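Local coordinates for thin, isoform D (Drosophila melanogaster, PDB 6XG7), which probably acts as a zinc-binding ubiquitin-protein transferase, this chain being its NHL-repeat beta-propeller region, a domain associated with protein-protein interaction, at residues A[48-53]-A[294-298]; A[291-295]-A[303-307]; A[237-242]-A[283-288]; A[96-101]-A[142-147]. All coordinates share one frame; numbering follows the deposited sequence.

Contact 1: A[48-53]-A[294-298]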
loop_
_atom_site.group_PDB
_atom_site.type_symbol
_atom_site.label_atom_id
_atom_site.label_comp_id
_atom_site.label_asym_id
_atom_site.label_seq_id
_atom_site.Cartn_x
_atom_site.Cartn_y
_atom_site.Cartn_z
ATOM N N PRO A 48 6.680 -10.000 3.665
ATOM C CA PRO A 48 6.073 -9.190 2.603
ATOM C C PRO A 48 5.454 -7.915 3.156
ATOM O O PRO A 48 5.006 -7.860 4.304
ATOM C CB PRO A 48 4.991 -10.121 2.044
ATOM C CG PRO A 48 4.597 -10.971 3.212
ATOM C CD PRO A 48 5.848 -11.162 4.028
ATOM N N ARG A 49 5.420 -6.886 2.311
ATOM C CA ARG A 49 4.954 -5.571 2.739
ATOM C C ARG A 49 3.862 -5.052 1.819
ATOM O O ARG A 49 2.677 -5.315 2.059
ATOM C CB ARG A 49 6.139 -4.617 2.911
ATOM C CG ARG A 49 7.063 -5.078 4.039
ATOM C CD ARG A 49 7.978 -3.983 4.511
ATOM N NE ARG A 49 9.039 -4.473 5.392
ATOM C CZ ARG A 49 9.052 -4.369 6.723
ATOM N NH1 ARG A 49 8.045 -3.799 7.386
ATOM N NH2 ARG A 49 10.092 -4.854 7.397
ATOM N N GLY A 50 4.236 -4.319 0.773
ATOM C CA GLY A 50 3.248 -3.768 -0.124
ATOM C C GLY A 50 2.542 -4.826 -0.948
ATOM O O GLY A 50 3.059 -5.905 -1.225
ATOM N N LEU A 51 1.327 -4.483 -1.348
ATOM C CA LEU A 51 0.481 -5.323 -2.171
ATOM C C LEU A 51 -0.228 -4.447 -3.193
ATOM O O LEU A 51 -0.599 -3.314 -2.902
ATOM C CB LEU A 51 -0.571 -5.932 -1.233
ATOM C CG LEU A 51 -1.451 -7.091 -1.602
ATOM C CD1 LEU A 51 -0.615 -8.235 -2.129
ATOM C CD2 LEU A 51 -2.222 -7.486 -0.346
ATOM N N ALA A 52 -0.459 -4.993 -4.378
ATOM C CA ALA A 52 -1.202 -4.263 -5.386
ATOM C C ALA A 52 -1.992 -5.249 -6.219
ATOM O O ALA A 52 -1.662 -6.430 -6.270
ATOM C CB ALA A 52 -0.267 -3.466 -6.298
ATOM N N VAL A 53 -3.015 -4.745 -6.908
ATOM C CA VAL A 53 -3.731 -5.515 -7.918
ATOM C C VAL A 53 -3.326 -5.000 -9.293
ATOM O O VAL A 53 -3.310 -3.786 -9.534
ATOM C CB VAL A 53 -5.255 -5.480 -7.705
ATOM C CG1 VAL A 53 -5.987 -6.161 -8.855
ATOM C CG2 VAL A 53 -5.587 -6.199 -6.424
ATOM N N ILE A 294 -10.818 -8.498 -1.085
ATOM C CA ILE A 294 -9.855 -7.698 -0.343
ATOM C C ILE A 294 -8.622 -8.561 -0.114
ATOM O O ILE A 294 -8.731 -9.691 0.382
ATOM C CB ILE A 294 -10.446 -7.249 1.003
ATOM C CG1 ILE A 294 -11.707 -6.421 0.799
ATOM C CG2 ILE A 294 -9.412 -6.454 1.804
ATOM C CD1 ILE A 294 -12.487 -6.227 2.089
ATOM N N LEU A 295 -7.453 -8.033 -0.468
ATOM C CA LEU A 295 -6.174 -8.712 -0.312
ATOM C C LEU A 295 -5.420 -8.029 0.817
ATOM O O LEU A 295 -5.344 -6.800 0.851
ATOM C CB LEU A 295 -5.310 -8.581 -1.575
ATOM C CG LEU A 295 -5.768 -8.911 -2.973
ATOM C CD1 LEU A 295 -6.971 -8.153 -3.344
ATOM C CD2 LEU A 295 -4.620 -8.582 -3.910
ATOM N N VAL A 296 -4.798 -8.823 1.679
ATOM C CA VAL A 296 -4.162 -8.337 2.902
ATOM C C VAL A 296 -2.795 -9.006 3.049
ATOM O O VAL A 296 -2.696 -10.233 2.980
ATOM C CB VAL A 296 -5.086 -8.684 4.099
ATOM C CG1 VAL A 296 -4.528 -8.217 5.403
ATOM C CG2 VAL A 296 -6.518 -8.113 3.889
ATOM N N CYS A 297 -1.778 -8.219 3.218
ATOM C CA CYS A 297 -0.448 -8.781 3.542
ATOM C C CYS A 297 -0.193 -8.850 5.094
ATOM O O CYS A 297 -0.366 -7.889 5.957
ATOM C CB CYS A 297 0.566 -7.815 2.998
ATOM S SG CYS A 297 2.164 -8.480 3.420
ATOM N N ASP A 298 -0.036 -10.090 5.576
ATOM C CA ASP A 298 0.143 -10.414 6.996
ATOM C C ASP A 298 1.632 -10.716 7.157
ATOM O O ASP A 298 2.066 -11.856 7.047
ATOM C CB ASP A 298 -0.792 -11.640 7.314
ATOM C CG ASP A 298 -0.848 -12.006 8.788
ATOM O OD1 ASP A 298 -0.392 -11.228 9.637
ATOM O OD2 ASP A 298 -1.374 -13.105 9.069
#

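Contact 2: A[291-295]-A[303-307]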
loop_
_atom_site.group_PDB
_atom_site.type_symbol
_atom_site.label_atom_id
_atom_site.label_comp_id
_atom_site.label_asym_id
_atom_site.label_seq_id
_atom_site.Cartn_x
_atom_site.Cartn_y
_atom_site.Cartn_z
ATOM N N ASN A 291 -13.648 -7.306 -8.282
ATOM C CA ASN A 291 -14.852 -7.995 -7.830
ATOM C C ASN A 291 -15.102 -7.812 -6.339
ATOM O O ASN A 291 -16.001 -8.458 -5.780
ATOM C CB ASN A 291 -14.747 -9.484 -8.155
ATOM C CG ASN A 291 -13.519 -10.124 -7.536
ATOM O OD1 ASN A 291 -12.909 -9.579 -6.616
ATOM N ND2 ASN A 291 -13.154 -11.290 -8.037
ATOM N N GLY A 292 -14.325 -6.964 -5.678
ATOM C CA GLY A 292 -14.511 -6.724 -4.268
ATOM C C GLY A 292 -13.728 -7.634 -3.346
ATOM O O GLY A 292 -13.854 -7.500 -2.130
ATOM N N ASN A 293 -12.902 -8.537 -3.874
ATOM C CA ASN A 293 -12.044 -9.338 -3.011
ATOM C C ASN A 293 -10.977 -8.429 -2.409
ATOM O O ASN A 293 -10.302 -7.688 -3.136
ATOM C CB ASN A 293 -11.391 -10.466 -3.806
ATOM C CG ASN A 293 -12.359 -11.583 -4.157
ATOM O OD1 ASN A 293 -13.528 -11.576 -3.773
ATOM N ND2 ASN A 293 -11.871 -12.541 -4.915
ATOM N N ILE A 294 -10.818 -8.498 -1.085
ATOM C CA ILE A 294 -9.855 -7.698 -0.343
ATOM C C ILE A 294 -8.622 -8.561 -0.114
ATOM O O ILE A 294 -8.731 -9.691 0.382
ATOM C CB ILE A 294 -10.446 -7.249 1.003
ATOM C CG1 ILE A 294 -11.707 -6.421 0.799
ATOM C CG2 ILE A 294 -9.412 -6.454 1.804
ATOM C CD1 ILE A 294 -12.487 -6.227 2.089
ATOM N N LEU A 295 -7.453 -8.033 -0.468
ATOM C CA LEU A 295 -6.174 -8.712 -0.312
ATOM C C LEU A 295 -5.420 -8.029 0.817
ATOM O O LEU A 295 -5.344 -6.800 0.851
ATOM C CB LEU A 295 -5.310 -8.581 -1.575
ATOM C CG LEU A 295 -5.768 -8.911 -2.973
ATOM C CD1 LEU A 295 -6.971 -8.153 -3.344
ATOM C CD2 LEU A 295 -4.620 -8.582 -3.910
ATOM N N ARG A 303 2.413 -14.159 4.743
ATOM C CA ARG A 303 1.346 -14.621 3.868
ATOM C C ARG A 303 0.495 -13.451 3.398
ATOM O O ARG A 303 0.509 -12.362 3.975
ATOM C CB ARG A 303 0.450 -15.669 4.541
ATOM C CG ARG A 303 -0.347 -15.119 5.724
ATOM C CD ARG A 303 -1.225 -16.200 6.368
ATOM N NE ARG A 303 -1.818 -15.702 7.603
ATOM C CZ ARG A 303 -2.611 -16.426 8.394
ATOM N NH1 ARG A 303 -2.950 -17.659 8.048
ATOM N NH2 ARG A 303 -3.076 -15.929 9.520
ATOM N N VAL A 304 -0.242 -13.714 2.325
ATOM C CA VAL A 304 -1.291 -12.851 1.814
ATOM C C VAL A 304 -2.590 -13.628 1.949
ATOM O O VAL A 304 -2.654 -14.803 1.579
ATOM C CB VAL A 304 -1.038 -12.469 0.345
ATOM C CG1 VAL A 304 -2.271 -11.768 -0.223
ATOM C CG2 VAL A 304 0.217 -11.590 0.247
ATOM N N GLN A 305 -3.606 -12.982 2.510
ATOM C CA GLN A 305 -4.931 -13.567 2.652
ATOM C C GLN A 305 -5.915 -12.770 1.812
ATOM O O GLN A 305 -5.810 -11.545 1.715
ATOM C CB GLN A 305 -5.369 -13.549 4.112
ATOM C CG GLN A 305 -4.492 -14.422 4.992
ATOM C CD GLN A 305 -4.368 -13.889 6.392
ATOM O OE1 GLN A 305 -3.570 -12.991 6.647
ATOM N NE2 GLN A 305 -5.156 -14.433 7.316
ATOM N N VAL A 306 -6.865 -13.478 1.199
ATOM C CA VAL A 306 -7.845 -12.898 0.292
ATOM C C VAL A 306 -9.229 -13.158 0.868
ATOM O O VAL A 306 -9.542 -14.297 1.231
ATOM C CB VAL A 306 -7.707 -13.501 -1.118
ATOM C CG1 VAL A 306 -8.649 -12.813 -2.104
ATOM C CG2 VAL A 306 -6.245 -13.384 -1.582
ATOM N N PHE A 307 -10.057 -12.107 0.931
ATOM C CA PHE A 307 -11.366 -12.160 1.582
ATOM C C PHE A 307 -12.506 -11.709 0.700
ATOM O O PHE A 307 -13.613 -12.238 0.827
ATOM C CB PHE A 307 -11.393 -11.237 2.800
ATOM C CG PHE A 307 -10.450 -11.625 3.882
ATOM C CD1 PHE A 307 -9.130 -11.206 3.859
ATOM C CD2 PHE A 307 -10.878 -12.432 4.925
ATOM C CE1 PHE A 307 -8.249 -11.585 4.867
ATOM C CE2 PHE A 307 -10.004 -12.805 5.929
ATOM C CZ PHE A 307 -8.694 -12.380 5.903
ATOM O OXT PHE A 307 -12.368 -10.782 -0.101
#

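Contact 3: A[237-242]-A[283-288]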
loop_
_atom_site.group_PDB
_atom_site.type_symbol
_atom_site.label_atom_id
_atom_site.label_comp_id
_atom_site.label_asym_id
_atom_site.label_seq_id
_atom_site.Cartn_x
_atom_site.Cartn_y
_atom_site.Cartn_z
ATOM N N ARG A 237 -1.580 0.830 8.758
ATOM C CA ARG A 237 -0.586 0.615 7.706
ATOM C C ARG A 237 -1.266 0.694 6.341
ATOM O O ARG A 237 -1.595 1.787 5.887
ATOM C CB ARG A 237 0.186 -0.698 7.952
ATOM C CG ARG A 237 1.083 -0.633 9.173
ATOM C CD ARG A 237 2.530 -0.592 8.773
ATOM N NE ARG A 237 3.355 -0.124 9.874
ATOM C CZ ARG A 237 4.644 -0.390 10.017
ATOM N NH1 ARG A 237 5.288 -1.144 9.124
ATOM N NH2 ARG A 237 5.287 0.102 11.061
ATOM N N GLY A 238 -1.471 -0.434 5.669
ATOM C CA GLY A 238 -1.990 -0.387 4.313
ATOM C C GLY A 238 -3.315 0.349 4.202
ATOM O O GLY A 238 -4.170 0.289 5.088
ATOM N N VAL A 239 -3.473 1.055 3.090
ATOM C CA VAL A 239 -4.740 1.669 2.730
ATOM C C VAL A 239 -5.019 1.400 1.259
ATOM O O VAL A 239 -4.106 1.330 0.430
ATOM C CB VAL A 239 -4.819 3.186 3.015
ATOM C CG1 VAL A 239 -4.812 3.469 4.484
ATOM C CG2 VAL A 239 -3.714 3.950 2.304
ATOM N N ALA A 240 -6.302 1.256 0.935
ATOM C CA ALA A 240 -6.723 1.086 -0.444
ATOM C C ALA A 240 -8.077 1.751 -0.613
ATOM O O ALA A 240 -8.788 2.016 0.362
ATOM C CB ALA A 240 -6.830 -0.393 -0.831
ATOM N N VAL A 241 -8.432 2.022 -1.859
ATOM C CA VAL A 241 -9.712 2.631 -2.192
ATOM C C VAL A 241 -10.272 1.910 -3.410
ATOM O O VAL A 241 -9.522 1.569 -4.330
ATOM C CB VAL A 241 -9.536 4.152 -2.427
ATOM C CG1 VAL A 241 -8.696 4.444 -3.673
ATOM C CG2 VAL A 241 -10.875 4.855 -2.483
ATOM N N ASP A 242 -11.591 1.662 -3.421
ATOM C CA ASP A 242 -12.229 1.050 -4.580
ATOM C C ASP A 242 -12.740 2.136 -5.530
ATOM O O ASP A 242 -12.543 3.331 -5.316
ATOM C CB ASP A 242 -13.280 0.013 -4.185
ATOM C CG ASP A 242 -14.619 0.599 -3.811
ATOM O OD1 ASP A 242 -14.834 1.831 -3.848
ATOM O OD2 ASP A 242 -15.498 -0.221 -3.463
ATOM N N LEU A 283 -0.012 -6.645 10.020
ATOM C CA LEU A 283 -0.522 -6.224 8.723
ATOM C C LEU A 283 0.355 -5.163 8.074
ATOM O O LEU A 283 0.867 -4.253 8.740
ATOM C CB LEU A 283 -1.914 -5.632 8.895
ATOM C CG LEU A 283 -3.009 -6.616 9.296
ATOM C CD1 LEU A 283 -4.343 -5.903 9.511
ATOM C CD2 LEU A 283 -3.142 -7.727 8.263
ATOM N N GLU A 284 0.480 -5.262 6.749
ATOM C CA GLU A 284 1.175 -4.276 5.935
ATOM C C GLU A 284 0.225 -3.783 4.849
ATOM O O GLU A 284 -0.761 -3.113 5.155
ATOM C CB GLU A 284 2.469 -4.887 5.395
ATOM C CG GLU A 284 3.536 -5.080 6.459
ATOM C CD GLU A 284 4.273 -3.795 6.817
ATOM O OE1 GLU A 284 3.974 -2.714 6.266
ATOM O OE2 GLU A 284 5.186 -3.868 7.667
ATOM N N GLY A 285 0.494 -4.111 3.588
ATOM C CA GLY A 285 -0.310 -3.600 2.500
ATOM C C GLY A 285 -1.699 -4.218 2.421
ATOM O O GLY A 285 -1.976 -5.314 2.927
ATOM N N VAL A 286 -2.589 -3.500 1.731
ATOM C CA VAL A 286 -3.942 -3.958 1.448
ATOM C C VAL A 286 -4.263 -3.515 0.028
ATOM O O VAL A 286 -3.734 -2.512 -0.459
ATOM C CB VAL A 286 -4.960 -3.421 2.485
ATOM C CG1 VAL A 286 -5.085 -1.937 2.397
ATOM C CG2 VAL A 286 -6.326 -4.094 2.359
ATOM N N ALA A 287 -5.103 -4.290 -0.653
ATOM C CA ALA A 287 -5.528 -3.954 -2.007
ATOM C C ALA A 287 -6.909 -4.555 -2.253
ATOM O O ALA A 287 -7.378 -5.399 -1.489
ATOM C CB ALA A 287 -4.503 -4.445 -3.051
ATOM N N ILE A 288 -7.559 -4.107 -3.326
ATOM C CA ILE A 288 -8.937 -4.491 -3.634
ATOM C C ILE A 288 -9.035 -4.885 -5.109
ATOM O O ILE A 288 -8.629 -4.122 -5.991
ATOM C CB ILE A 288 -9.926 -3.364 -3.238
ATOM C CG1 ILE A 288 -11.385 -3.738 -3.476
ATOM C CG2 ILE A 288 -9.615 -2.055 -3.922
ATOM C CD1 ILE A 288 -11.894 -4.783 -2.552
#

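Contact 4: A[96-101]-A[142-147]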
loop_
_atom_site.group_PDB
_atom_site.type_symbol
_atom_site.label_atom_id
_atom_site.label_comp_id
_atom_site.label_asym_id
_atom_site.label_seq_id
_atom_site.Cartn_x
_atom_site.Cartn_y
_atom_site.Cartn_z
ATOM N N ALA A 96 9.298 -1.808 -0.138
ATOM C CA ALA A 96 8.114 -1.696 0.701
ATOM C C ALA A 96 6.860 -1.633 -0.162
ATOM O O ALA A 96 6.211 -2.651 -0.389
ATOM C CB ALA A 96 8.236 -0.448 1.581
ATOM N N GLY A 97 6.541 -0.464 -0.689
ATOM C CA GLY A 97 5.363 -0.311 -1.515
ATOM C C GLY A 97 5.549 -0.760 -2.952
ATOM O O GLY A 97 6.634 -0.712 -3.527
ATOM N N VAL A 98 4.442 -1.213 -3.529
ATOM C CA VAL A 98 4.353 -1.532 -4.950
ATOM C C VAL A 98 2.991 -1.082 -5.452
ATOM O O VAL A 98 1.987 -1.171 -4.732
ATOM C CB VAL A 98 4.602 -3.035 -5.234
ATOM C CG1 VAL A 98 3.581 -3.919 -4.560
ATOM C CG2 VAL A 98 4.647 -3.305 -6.753
ATOM N N ALA A 99 2.970 -0.604 -6.695
ATOM C CA ALA A 99 1.745 -0.223 -7.384
ATOM C C ALA A 99 1.850 -0.638 -8.842
ATOM O O ALA A 99 2.945 -0.826 -9.370
ATOM C CB ALA A 99 1.496 1.288 -7.303
ATOM N N VAL A 100 0.697 -0.764 -9.493
ATOM C CA VAL A 100 0.623 -0.987 -10.929
ATOM C C VAL A 100 -0.177 0.159 -11.521
ATOM O O VAL A 100 -1.263 0.473 -11.030
ATOM C CB VAL A 100 -0.000 -2.352 -11.282
ATOM C CG1 VAL A 100 0.056 -2.556 -12.797
ATOM C CG2 VAL A 100 0.721 -3.485 -10.569
ATOM N N ASN A 101 0.348 0.777 -12.580
ATOM C CA ASN A 101 -0.323 1.931 -13.150
ATOM C C ASN A 101 -1.262 1.537 -14.295
ATOM O O ASN A 101 -1.462 0.363 -14.615
ATOM C CB ASN A 101 0.673 3.024 -13.536
ATOM C CG ASN A 101 1.446 2.722 -14.799
ATOM O OD1 ASN A 101 1.199 1.742 -15.514
ATOM N ND2 ASN A 101 2.381 3.605 -15.108
ATOM N N PRO A 142 11.344 5.874 1.250
ATOM C CA PRO A 142 10.059 5.819 0.549
ATOM C C PRO A 142 9.381 4.498 0.858
ATOM O O PRO A 142 10.014 3.441 0.864
ATOM C CB PRO A 142 10.456 5.921 -0.923
ATOM C CG PRO A 142 11.806 5.289 -0.987
ATOM C CD PRO A 142 12.476 5.649 0.329
ATOM N N TRP A 143 8.083 4.567 1.128
ATOM C CA TRP A 143 7.351 3.412 1.622
ATOM C C TRP A 143 6.182 3.110 0.684
ATOM O O TRP A 143 6.361 2.423 -0.324
ATOM C CB TRP A 143 6.937 3.608 3.084
ATOM C CG TRP A 143 6.673 2.294 3.785
ATOM C CD1 TRP A 143 5.592 1.472 3.613
ATOM C CD2 TRP A 143 7.519 1.637 4.732
ATOM N NE1 TRP A 143 5.713 0.354 4.391
ATOM C CE2 TRP A 143 6.881 0.427 5.089
ATOM C CE3 TRP A 143 8.747 1.945 5.311
ATOM C CZ2 TRP A 143 7.426 -0.472 6.001
ATOM C CZ3 TRP A 143 9.289 1.046 6.234
ATOM C CH2 TRP A 143 8.620 -0.136 6.573
ATOM N N GLY A 144 4.991 3.629 0.958
ATOM C CA GLY A 144 3.885 3.412 0.052
ATOM C C GLY A 144 4.036 4.207 -1.234
ATOM O O GLY A 144 4.611 5.303 -1.265
ATOM N N VAL A 145 3.479 3.652 -2.307
ATOM C CA VAL A 145 3.452 4.301 -3.610
ATOM C C VAL A 145 2.136 3.954 -4.295
ATOM O O VAL A 145 1.612 2.845 -4.155
ATOM C CB VAL A 145 4.698 3.917 -4.446
ATOM C CG1 VAL A 145 4.731 2.428 -4.748
ATOM C CG2 VAL A 145 4.774 4.755 -5.705
ATOM N N THR A 146 1.576 4.926 -5.007
ATOM C CA THR A 146 0.373 4.691 -5.792
ATOM C C THR A 146 0.382 5.623 -6.997
ATOM O O THR A 146 1.249 6.493 -7.132
ATOM C CB THR A 146 -0.891 4.852 -4.935
ATOM O OG1 THR A 146 -2.012 4.284 -5.626
ATOM C CG2 THR A 146 -1.152 6.326 -4.617
ATOM N N THR A 147 -0.593 5.429 -7.879
ATOM C CA THR A 147 -0.710 6.227 -9.092
ATOM C C THR A 147 -2.160 6.637 -9.309
ATOM O O THR A 147 -3.091 6.020 -8.785
ATOM C CB THR A 147 -0.191 5.491 -10.348
ATOM O OG1 THR A 147 -1.100 4.448 -10.733
ATOM C CG2 THR A 147 1.205 4.934 -10.114
HETATM O O HOH W 1 -1.653 2.544 -8.878
#

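Contact 1: A[48-53]-A[294-298]
Leu51 and Leu295 pack together between two adjacent blades of the NHL beta-propeller, where the inner strand 51-54 of one blade faces strand 294-298 of the last. The short strand segments run nearly antiparallel, 160° between directions, but their axes stay 7.8 Å apart, too far for backbone pairing, and no hydrogen bond joins them. Side chains, meeting each other and the facing backbone, bridge the interval. Leu51 reaches across: with CG anti to its N (chi1 -166°), the branch ending in CD2 is laid over the backbone of the opposite strand. There CD2 comes within 3.4 Å of Leu295 O and 3.5 Å of Leu295 CB, the two leucine side chains meeting aslant. Leu295 swings the other way, CG anti to its carbonyl carbon, and this brings its CD2 up to Val53 CG2 at 3.6 Å, the valine and leucine lying roughly crosswise. Both leucines also touch Ile59 of strand 58-63. With an alanine in place of Leu51, Leu295 would probably lose one of its two apolar neighbours across the interface, and a gap would open over the backbone of Leu295 and Val296. Farther along, Pro48 and Cys297 approach each other, though the thiol occupies two positions and its closest distances are doubtful; the carbonyl of Pro48 is buried here with no polar partner in the model. Arg49 turns away from strand 294-298, and its NH1 forms a salt bridge with Glu284 OE2.

Contact 2: A[291-295]-A[303-307]
The beta hairpin 294-298/303-306 ends where Ile294 meets Phe307, the last residue of the chain, through two backbone hydrogen bonds. Phe307 N donates to Ile294 O at 2.8 Å. In return Ile294 N donates to the terminal carboxylate oxygen Phe307 OXT at 2.9 Å, so the chain end takes the place of an ordinary peptide carbonyl. That same oxygen forms a salt bridge with Lys28, whose ammonium group also bonds to Gly292 O. One step inward, Leu295 and Val306 form an antiparallel non-hydrogen-bonded pair, their CA atoms 4.5 Å apart and their side chains on the same face of the sheet. CA-H...O contacts accompany the pair, one from Leu295 CA to Gln305 O (3.5 Å) and one from Val306 CA to Ile294 O (3.3 Å). The hairpin belongs to the closing blade of the propeller: beyond strand 303-306 the sheet is completed by strand 33-36 from the start of the domain, the 'Velcro' closure of beta-propellers. On the entry side an Asx turn, with Asn293 N bonded to Asn291 OD1, bends the chain into strand 294-298. Asn293 then lays its CB against Val306 CG1 at 4.0 Å. Phe307 has CG anti to the carbonyl carbon (chi1 -64°), a setting that turns its ring back along strand 294-298 and presents an edge to Ile294 O, which lies near the ring plane, 3.8 Å from Phe307 CD1. The ring also meets Phe270, the planes inclined at about 50°.

Contact 3: A[237-242]-A[283-288]
Arg237 and Glu284 extend side by side from neighbouring segments and meet in a salt bridge, Arg237 NH1 to Glu284 OE2 at 3.1 Å. Their guanidinium and carboxylate planes are 67° apart, so this is no flat two-pronged pairing. Both chains bend at chi2, and the aliphatic part of the arginine rests on the backbone, Arg237 CG lying 3.7 Å from Leu283 O. Glu284 is shared: OE2 also binds Arg49 and Arg299, while OE1 bonds to Tyr191. A methionine in place of Arg237 would probably deprive the buried carboxylate of one of its cationic partners. At Gly238 the backbones come closest, with its CA 4.1 Å from Gly285 CA; a CB on Gly238 would collide with Glu284 O, to which Gly238 N makes a weak hydrogen bond of 2.8 Å. Val286 sends CG1 between its own N and carbonyl carbon (chi1 66°), and this methyl sits 3.4 Å from Gly238 C and also touches Val239 N. Ala240 follows, its CB 4.0 Å from Val286 CG1. Past it, Ile288 CG2 reaches Val241 O at 3.6 Å and brushes Asp242, whose OD2 bonds to Tyr25 and OD1 to the backbone N of Gln244 and Tyr246. Strands 9° from parallel, Gly238 and Ala240 facing Val286 and Ile288 without a ladder of hydrogen bonds: this is how innermost strands of adjacent propeller blades converge on the central axis.

Contact 4: A[96-101]-A[142-147]
Ala96 and Trp143 make a CH-pi contact: the alanine methyl stands over one face of the indole, its CB 3.7 Å from the centroid of the five-membered ring and almost exactly on the ring normal. The torsion of Trp143, CG anti to the backbone N at chi1 -158°, swings the ring round to this position although its CB leaves the strand in the other direction. Apolar packing continues along the strands. Val145 places CG1 against the backbone, 3.7 Å from Gly97 C, and Ala99 CB lies 4.3 Å from Val145 CG1. Gly97 and Gly144 face each other with their CA atoms 4.3 Å apart, a closeness that no side chain on Gly97 could share, since its CB would strike Trp143 O. Direct polar contact is slight: Gly97 N to Trp143 O, at 2.9 Å, is a weak, bent hydrogen bond. At the far end a water joins the strands, donating to Val100 O (3.0 Å) and accepting from Thr147 OG1 (2.7 Å). The same OG1 lies close to Asn101 CB, while the amide oxygen of Asn101 turns to Ile103 N and Gln105 N. Strands 98-100 and 142-147 are the inner strands of consecutive blades, 7° from parallel. Strand 106-110 lies beside the first in its sheet and 153-157 beside the second, and Trp143 continues to the next blade, meeting His190 and Tyr191 of strand 185-194 edge-to-face.

All four contacts belong to one six-bladed propeller. Contacts 1, 3 and 4 lie 5 to 7 Å from the centre of the chain and join adjacent blades; contact 2, about 13 Å out, lies within the last blade. Contact 1 spans nearly the whole domain, enclosing contacts 4 and 3, while contact 2 closes the chain. Contacts 1, 2 and 3 each have a segment in the sheet holding strands 279-288, 294-298 and 303-306, their centres 7 to 10 Å apart. Contact 4, about 11 Å from contacts 1 and 3 centre to centre, touches both: Trp143 packs on Arg49 and Arg237 near the propeller centre, while strand 33-36, paired with 303-306, closes the ring.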